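Local structure of cellobiose 2-epimerase (5ZIG) at residues L57-Q69 and Y120-Y132. The protein probably catalyses the reversible epimerization of cellobiose to 4-O-beta-D-glucopyranosyl-D-mannose. Sequence-based numbering, arbitrary orientation.
With EDO (1,2-ethanediol), chain E.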
ATOM      1  N   LEU A  57       7.446 -11.995  -2.336  1.00 26.05           N
ATOM      2  CA  LEU A  57       7.017 -11.805  -0.959  1.00 34.83           C
ATOM      3  C   LEU A  57       5.891 -10.778  -0.873  1.00 29.29           C
ATOM      4  O   LEU A  57       4.853 -11.042  -0.259  1.00 26.88           O
ATOM      5  CB  LEU A  57       8.213 -11.367  -0.113  1.00 20.37           C
ATOM      6  CG  LEU A  57       7.875 -10.892   1.290  1.00 22.11           C
ATOM      7  CD1 LEU A  57       7.066 -11.949   2.067  1.00 20.17           C
ATOM      8  CD2 LEU A  57       9.174 -10.494   2.020  1.00 20.24           C
ATOM      9  N   VAL A  58       6.106  -9.592  -1.458  1.00 24.53           N
ATOM     10  CA  VAL A  58       5.103  -8.518  -1.466  1.00 30.87           C
ATOM     11  C   VAL A  58       3.775  -9.015  -2.028  1.00 28.56           C
ATOM     12  O   VAL A  58       2.724  -8.862  -1.403  1.00 24.03           O
ATOM     13  CB  VAL A  58       5.614  -7.311  -2.276  1.00 22.53           C
ATOM     14  CG1 VAL A  58       4.617  -6.152  -2.197  1.00 23.81           C
ATOM     15  CG2 VAL A  58       6.995  -6.881  -1.815  1.00 24.52           C
ATOM     16  N   MET A  59       3.807  -9.606  -3.226  1.00 26.22           N
ATOM     17  CA  MET A  59       2.568 -10.019  -3.881  1.00 30.71           C
ATOM     18  C   MET A  59       1.819 -11.056  -3.049  1.00 25.26           C
ATOM     19  O   MET A  59       0.598 -10.963  -2.874  1.00 27.90           O
ATOM     20  CB  MET A  59       2.880 -10.556  -5.278  1.00 40.24           C
ATOM     21  CG  MET A  59       1.697 -11.107  -6.043  1.00 56.35           C
ATOM     22  SD  MET A  59       2.178 -12.617  -6.921  1.00 69.20           S
ATOM     23  CE  MET A  59       2.407 -13.709  -5.523  1.00 58.47           C
ATOM     24  N   THR A  60       2.541 -12.030  -2.497  1.00 25.97           N
ATOM     25  CA  THR A  60       1.903 -13.065  -1.690  1.00 26.43           C
ATOM     26  C   THR A  60       1.303 -12.484  -0.415  1.00 24.06           C
ATOM     27  O   THR A  60       0.211 -12.886   0.003  1.00 27.57           O
ATOM     28  CB  THR A  60       2.928 -14.148  -1.358  1.00 27.97           C
ATOM     29  OG1 THR A  60       3.406 -14.721  -2.586  1.00 23.98           O
ATOM     30  CG2 THR A  60       2.317 -15.242  -0.461  1.00 22.82           C
ATOM     31  N   ALA A  61       2.012 -11.552   0.229  1.00 22.67           N
ATOM     32  CA  ALA A  61       1.486 -10.926   1.440  1.00 27.21           C
ATOM     33  C   ALA A  61       0.307 -10.006   1.124  1.00 22.93           C
ATOM     34  O   ALA A  61      -0.649  -9.921   1.905  1.00 24.56           O
ATOM     35  CB  ALA A  61       2.594 -10.156   2.153  1.00 20.69           C
ATOM     36  N   ARG A  62       0.355  -9.314  -0.015  1.00 25.92           N
ATOM     37  CA  ARG A  62      -0.786  -8.495  -0.433  1.00 25.66           C
ATOM     38  C   ARG A  62      -2.040  -9.344  -0.623  1.00 28.62           C
ATOM     39  O   ARG A  62      -3.128  -8.957  -0.177  1.00 27.28           O
ATOM     40  CB  ARG A  62      -0.441  -7.725  -1.704  1.00 20.25           C
ATOM     41  CG  ARG A  62       0.484  -6.542  -1.419  1.00 20.23           C
ATOM     42  CD  ARG A  62       0.844  -5.766  -2.661  1.00 28.87           C
ATOM     43  NE  ARG A  62       1.715  -4.628  -2.361  1.00 33.60           N
ATOM     44  CZ  ARG A  62       2.167  -3.774  -3.282  1.00 37.70           C
ATOM     45  NH1 ARG A  62       1.808  -3.910  -4.554  1.00 30.40           N
ATOM     46  NH2 ARG A  62       2.945  -2.762  -2.930  1.00 43.91           N
ATOM     47  N   HIS A  63      -1.905 -10.522  -1.248  1.00 20.21           N
ATOM     48  CA  HIS A  63      -3.060 -11.403  -1.394  1.00 20.90           C
ATOM     49  C   HIS A  63      -3.542 -11.915  -0.046  1.00 25.10           C
ATOM     50  O   HIS A  63      -4.755 -12.019   0.185  1.00 23.75           O
ATOM     51  CB  HIS A  63      -2.732 -12.567  -2.328  1.00 20.34           C
ATOM     52  CG  HIS A  63      -2.599 -12.162  -3.765  1.00 29.73           C
ATOM     53  ND1 HIS A  63      -3.459 -11.269  -4.372  1.00 31.24           N
ATOM     54  CD2 HIS A  63      -1.684 -12.501  -4.705  1.00 24.17           C
ATOM     55  CE1 HIS A  63      -3.088 -11.092  -5.632  1.00 24.19           C
ATOM     56  NE2 HIS A  63      -2.020 -11.838  -5.860  1.00 28.00           N
ATOM     57  N   LEU A  64      -2.610 -12.242   0.862  1.00 22.29           N
ATOM     58  CA  LEU A  64      -3.018 -12.598   2.219  1.00 22.05           C
ATOM     59  C   LEU A  64      -3.815 -11.470   2.871  1.00 25.48           C
ATOM     60  O   LEU A  64      -4.874 -11.709   3.465  1.00 24.11           O
ATOM     61  CB  LEU A  64      -1.803 -12.947   3.078  1.00 19.91           C
ATOM     62  CG  LEU A  64      -2.245 -13.329   4.512  1.00 23.04           C
ATOM     63  CD1 LEU A  64      -3.301 -14.438   4.480  1.00 19.84           C
ATOM     64  CD2 LEU A  64      -1.084 -13.715   5.469  1.00 25.08           C
ATOM     65  N   TRP A  65      -3.304 -10.235   2.797  1.00 22.73           N
ATOM     66  CA  TRP A  65      -4.019  -9.111   3.393  1.00 27.73           C
ATOM     67  C   TRP A  65      -5.376  -8.935   2.725  1.00 29.53           C
ATOM     68  O   TRP A  65      -6.400  -8.818   3.403  1.00 30.55           O
ATOM     69  CB  TRP A  65      -3.192  -7.819   3.300  1.00 23.05           C
ATOM     70  CG  TRP A  65      -3.868  -6.605   3.962  1.00 28.01           C
ATOM     71  CD1 TRP A  65      -3.697  -6.166   5.251  1.00 28.78           C
ATOM     72  CD2 TRP A  65      -4.800  -5.690   3.351  1.00 22.83           C
ATOM     73  NE1 TRP A  65      -4.459  -5.046   5.476  1.00 30.46           N
ATOM     74  CE2 TRP A  65      -5.142  -4.730   4.326  1.00 25.00           C
ATOM     75  CE3 TRP A  65      -5.358  -5.582   2.071  1.00 19.94           C
ATOM     76  CZ2 TRP A  65      -6.041  -3.691   4.071  1.00 19.83           C
ATOM     77  CZ3 TRP A  65      -6.259  -4.537   1.821  1.00 27.63           C
ATOM     78  CH2 TRP A  65      -6.576  -3.609   2.812  1.00 19.92           C
ATOM     79  N   THR A  66      -5.411  -8.989   1.393  1.00 29.19           N
ATOM     80  CA  THR A  66      -6.663  -8.736   0.684  1.00 29.23           C
ATOM     81  C   THR A  66      -7.753  -9.721   1.104  1.00 30.38           C
ATOM     82  O   THR A  66      -8.865  -9.310   1.454  1.00 23.49           O
ATOM     83  CB  THR A  66      -6.430  -8.782  -0.825  1.00 29.09           C
ATOM     84  OG1 THR A  66      -5.746  -7.590  -1.238  1.00 23.81           O
ATOM     85  CG2 THR A  66      -7.758  -8.893  -1.585  1.00 27.33           C
ATOM     86  N   PHE A  67      -7.445 -11.019   1.130  1.00 24.26           N
ATOM     87  CA  PHE A  67      -8.491 -12.001   1.395  1.00 20.06           C
ATOM     88  C   PHE A  67      -8.862 -12.103   2.867  1.00 30.15           C
ATOM     89  O   PHE A  67      -9.981 -12.537   3.184  1.00 30.00           O
ATOM     90  CB  PHE A  67      -8.086 -13.372   0.844  1.00 20.12           C
ATOM     91  CG  PHE A  67      -8.227 -13.451  -0.654  1.00 24.56           C
ATOM     92  CD1 PHE A  67      -9.471 -13.610  -1.230  1.00 26.70           C
ATOM     93  CD2 PHE A  67      -7.133 -13.295  -1.473  1.00 31.13           C
ATOM     94  CE1 PHE A  67      -9.614 -13.654  -2.603  1.00 35.52           C
ATOM     95  CE2 PHE A  67      -7.261 -13.348  -2.845  1.00 28.14           C
ATOM     96  CZ  PHE A  67      -8.491 -13.521  -3.413  1.00 29.17           C
ATOM     97  N   SER A  68      -7.955 -11.727   3.765  1.00 24.43           N
ATOM     98  CA  SER A  68      -8.328 -11.555   5.166  1.00 24.89           C
ATOM     99  C   SER A  68      -9.394 -10.465   5.321  1.00 22.93           C
ATOM    100  O   SER A  68     -10.422 -10.667   5.976  1.00 25.33           O
ATOM    101  CB  SER A  68      -7.086 -11.207   5.970  1.00 22.09           C
ATOM    102  OG  SER A  68      -6.162 -12.285   5.969  1.00 21.88           O
ATOM    103  N   GLN A  69      -9.145  -9.295   4.733  1.00 23.86           N
ATOM    104  CA  GLN A  69     -10.052  -8.158   4.860  1.00 29.24           C
ATOM    105  C   GLN A  69     -11.379  -8.438   4.177  1.00 32.43           C
ATOM    106  O   GLN A  69     -12.433  -8.007   4.662  1.00 23.77           O
ATOM    107  CB  GLN A  69      -9.397  -6.907   4.273  1.00 26.14           C
ATOM    108  CG  GLN A  69      -8.078  -6.545   4.973  1.00 29.07           C
ATOM    109  CD  GLN A  69      -8.299  -5.972   6.354  1.00 32.55           C
ATOM    110  OE1 GLN A  69      -9.419  -5.577   6.695  1.00 28.31           O
ATOM    111  NE2 GLN A  69      -7.232  -5.911   7.158  1.00 28.38           N
ATOM    112  N   TYR A 120      10.939  -3.616   3.322  1.00 20.24           N
ATOM    113  CA  TYR A 120       9.695  -3.359   2.605  1.00 20.22           C
ATOM    114  C   TYR A 120       8.821  -4.594   2.582  1.00 20.91           C
ATOM    115  O   TYR A 120       7.647  -4.544   2.958  1.00 26.04           O
ATOM    116  CB  TYR A 120       9.991  -2.897   1.194  1.00 31.33           C
ATOM    117  CG  TYR A 120       8.755  -2.490   0.433  1.00 25.55           C
ATOM    118  CD1 TYR A 120       8.043  -3.415  -0.321  1.00 35.89           C
ATOM    119  CD2 TYR A 120       8.295  -1.181   0.479  1.00 28.74           C
ATOM    120  CE1 TYR A 120       6.907  -3.045  -1.016  1.00 41.55           C
ATOM    121  CE2 TYR A 120       7.158  -0.799  -0.226  1.00 32.29           C
ATOM    122  CZ  TYR A 120       6.472  -1.735  -0.972  1.00 40.82           C
ATOM    123  OH  TYR A 120       5.339  -1.357  -1.670  1.00 50.23           O
ATOM    124  N   GLY A 121       9.378  -5.723   2.152  1.00 22.64           N
ATOM    125  CA  GLY A 121       8.591  -6.944   2.100  1.00 21.13           C
ATOM    126  C   GLY A 121       8.275  -7.545   3.451  1.00 23.08           C
ATOM    127  O   GLY A 121       7.183  -8.075   3.668  1.00 25.74           O
ATOM    128  N   ASN A 122       9.250  -7.522   4.361  1.00 25.67           N
ATOM    129  CA  ASN A 122       8.982  -7.999   5.710  1.00 25.93           C
ATOM    130  C   ASN A 122       7.928  -7.137   6.411  1.00 22.66           C
ATOM    131  O   ASN A 122       7.138  -7.659   7.214  1.00 20.58           O
ATOM    132  CB  ASN A 122      10.296  -8.051   6.497  1.00 20.01           C
ATOM    133  CG  ASN A 122      11.130  -9.281   6.141  1.00 23.66           C
ATOM    134  OD1 ASN A 122      11.040 -10.307   6.805  1.00 21.61           O
ATOM    135  ND2 ASN A 122      11.900  -9.195   5.069  1.00 20.18           N
ATOM    136  N   ALA A 123       7.890  -5.829   6.116  1.00 30.21           N
ATOM    137  CA  ALA A 123       6.789  -4.975   6.588  1.00 25.42           C
ATOM    138  C   ALA A 123       5.445  -5.504   6.110  1.00 19.83           C
ATOM    139  O   ALA A 123       4.548  -5.774   6.915  1.00 28.02           O
ATOM    140  CB  ALA A 123       6.968  -3.531   6.108  1.00 20.65           C
ATOM    141  N   PHE A 124       5.286  -5.654   4.789  1.00 21.95           N
ATOM    142  CA  PHE A 124       4.029  -6.167   4.252  1.00 23.99           C
ATOM    143  C   PHE A 124       3.641  -7.498   4.883  1.00 23.61           C
ATOM    144  O   PHE A 124       2.457  -7.755   5.100  1.00 19.80           O
ATOM    145  CB  PHE A 124       4.111  -6.312   2.725  1.00 29.17           C
ATOM    146  CG  PHE A 124       3.491  -5.164   1.985  1.00 20.03           C
ATOM    147  CD1 PHE A 124       2.115  -5.076   1.844  1.00 24.78           C
ATOM    148  CD2 PHE A 124       4.280  -4.137   1.496  1.00 25.47           C
ATOM    149  CE1 PHE A 124       1.520  -3.978   1.186  1.00 24.88           C
ATOM    150  CE2 PHE A 124       3.704  -3.038   0.854  1.00 25.43           C
ATOM    151  CZ  PHE A 124       2.316  -2.967   0.689  1.00 22.38           C
ATOM    152  N   ALA A 125       4.618  -8.351   5.206  1.00 27.61           N
ATOM    153  CA  ALA A 125       4.289  -9.604   5.874  1.00 19.81           C
ATOM    154  C   ALA A 125       3.654  -9.333   7.231  1.00 19.72           C
ATOM    155  O   ALA A 125       2.663  -9.967   7.602  1.00 25.40           O
ATOM    156  CB  ALA A 125       5.542 -10.484   6.031  1.00 29.83           C
ATOM    157  N   VAL A 126       4.225  -8.410   7.999  1.00 19.70           N
ATOM    158  CA  VAL A 126       3.630  -8.082   9.290  1.00 27.01           C
ATOM    159  C   VAL A 126       2.204  -7.575   9.084  1.00 24.74           C
ATOM    160  O   VAL A 126       1.247  -8.107   9.662  1.00 21.86           O
ATOM    161  CB  VAL A 126       4.511  -7.067  10.040  1.00 33.74           C
ATOM    162  CG1 VAL A 126       3.729  -6.386  11.203  1.00 34.74           C
ATOM    163  CG2 VAL A 126       5.790  -7.744  10.541  1.00 27.11           C
ATOM    164  N   TYR A 127       2.050  -6.587   8.193  1.00 25.91           N
ATOM    165  CA  TYR A 127       0.738  -6.038   7.809  1.00 21.76           C
ATOM    166  C   TYR A 127      -0.271  -7.139   7.498  1.00 19.94           C
ATOM    167  O   TYR A 127      -1.364  -7.182   8.072  1.00 21.94           O
ATOM    168  CB  TYR A 127       0.938  -5.121   6.594  1.00 19.70           C
ATOM    169  CG  TYR A 127      -0.255  -4.310   6.088  1.00 22.30           C
ATOM    170  CD1 TYR A 127      -0.960  -3.446   6.921  1.00 19.68           C
ATOM    171  CD2 TYR A 127      -0.628  -4.372   4.735  1.00 21.75           C
ATOM    172  CE1 TYR A 127      -2.058  -2.661   6.409  1.00 19.71           C
ATOM    173  CE2 TYR A 127      -1.666  -3.613   4.233  1.00 24.70           C
ATOM    174  CZ  TYR A 127      -2.385  -2.761   5.067  1.00 21.82           C
ATOM    175  OH  TYR A 127      -3.442  -2.039   4.531  1.00 20.42           O
ATOM    176  N   ALA A 128       0.106  -8.078   6.630  1.00 19.68           N
ATOM    177  CA  ALA A 128      -0.807  -9.126   6.200  1.00 21.91           C
ATOM    178  C   ALA A 128      -1.039 -10.187   7.267  1.00 22.56           C
ATOM    179  O   ALA A 128      -2.129 -10.772   7.318  1.00 25.16           O
ATOM    180  CB  ALA A 128      -0.287  -9.794   4.927  1.00 27.10           C
ATOM    181  N   LEU A 129      -0.032 -10.483   8.098  1.00 29.01           N
ATOM    182  CA  LEU A 129      -0.218 -11.496   9.133  1.00 22.75           C
ATOM    183  C   LEU A 129      -1.147 -11.010  10.229  1.00 22.74           C
ATOM    184  O   LEU A 129      -1.894 -11.807  10.808  1.00 19.49           O
ATOM    185  CB  LEU A 129       1.129 -11.891   9.739  1.00 30.31           C
ATOM    186  CG  LEU A 129       1.992 -12.835   8.902  1.00 31.36           C
ATOM    187  CD1 LEU A 129       3.469 -12.585   9.203  1.00 33.94           C
ATOM    188  CD2 LEU A 129       1.621 -14.280   9.183  1.00 33.30           C
ATOM    189  N   ALA A 130      -1.093  -9.715  10.539  1.00 19.50           N
ATOM    190  CA  ALA A 130      -2.024  -9.136  11.495  1.00 23.27           C
ATOM    191  C   ALA A 130      -3.452  -9.208  10.965  1.00 26.42           C
ATOM    192  O   ALA A 130      -4.374  -9.600  11.691  1.00 24.58           O
ATOM    193  CB  ALA A 130      -1.618  -7.690  11.797  1.00 19.45           C
ATOM    194  N   ALA A 131      -3.638  -8.882   9.681  1.00 33.65           N
ATOM    195  CA  ALA A 131      -4.955  -9.009   9.072  1.00 27.88           C
ATOM    196  C   ALA A 131      -5.440 -10.448   9.125  1.00 29.80           C
ATOM    197  O   ALA A 131      -6.601 -10.708   9.462  1.00 26.92           O
ATOM    198  CB  ALA A 131      -4.905  -8.499   7.634  1.00 28.51           C
ATOM    199  N   TYR A 132      -4.546 -11.402   8.820  1.00 28.89           N
ATOM    200  CA  TYR A 132      -4.929 -12.808   8.825  1.00 31.39           C
ATOM    201  C   TYR A 132      -5.335 -13.256  10.217  1.00 29.84           C
ATOM    202  O   TYR A 132      -6.297 -14.015  10.380  1.00 32.65           O
ATOM    203  CB  TYR A 132      -3.783 -13.679   8.309  1.00 24.75           C
ATOM    204  CG  TYR A 132      -4.186 -15.130   8.181  1.00 25.31           C
ATOM    205  CD1 TYR A 132      -5.248 -15.473   7.374  1.00 19.69           C
ATOM    206  CD2 TYR A 132      -3.550 -16.145   8.900  1.00 26.27           C
ATOM    207  CE1 TYR A 132      -5.667 -16.756   7.251  1.00 25.06           C
ATOM    208  CE2 TYR A 132      -3.967 -17.481   8.766  1.00 23.62           C
ATOM    209  CZ  TYR A 132      -5.036 -17.761   7.926  1.00 26.16           C
ATOM    210  OH  TYR A 132      -5.523 -19.035   7.720  1.00 31.80           O
TER
HETATM  211  C1  EDO E 501      -6.012   0.506   6.345  1.00 44.16           C
HETATM  212  O1  EDO E 501      -5.865  -0.875   6.698  1.00 42.58           O
HETATM  213  C2  EDO E 501      -4.645   1.171   6.375  1.00 38.00           C
HETATM  214  O2  EDO E 501      -3.672   0.158   6.102  1.00 42.71           O
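Trp65 and Tyr127 form an offset stack, the five-membered indole ring lying 3.9 Å, centroid to centroid, from the phenol ring with the planes 13° apart. Trp65 NE1 sits over the rim of the phenol, 3.1 Å from Tyr127 CZ, but is poorly angled for a hydrogen bond to OH. That hydroxyl instead shares a 2.7 Å hydrogen bond with O2 of a 1,2-ethanediol, probably from the crystallisation liquor. CG of Trp65 is anti to the backbone N (chi1 -178°), which lays the indole alongside Tyr127; Gln69 CG covers the centre of its opposite face. Replacing the indole by the methyl of an alanine is likely to strip one face of the Tyr127 ring of its stacking partner and open a gap beside Ala131 and Gln69. Segments 57-69 and 120-132 run nearly parallel, at 24°, as neighbouring inner helices of the (alpha/alpha)6 barrel characteristic of this epimerase family. Small residues bring the backbones together: Leu57 CD2 presses on Gly121 C at 3.4 Å. On the same side as the stack, the extended Arg62 chain crosses one face of Phe124, NE 3.5 Å from CZ. On the other flank, Leu64 CD1 meets Tyr132 CD1 at 3.6 Å, and the Ser68 hydroxyl, hydrogen-bonded to Leu64 O, sits at the tyrosine ring edge.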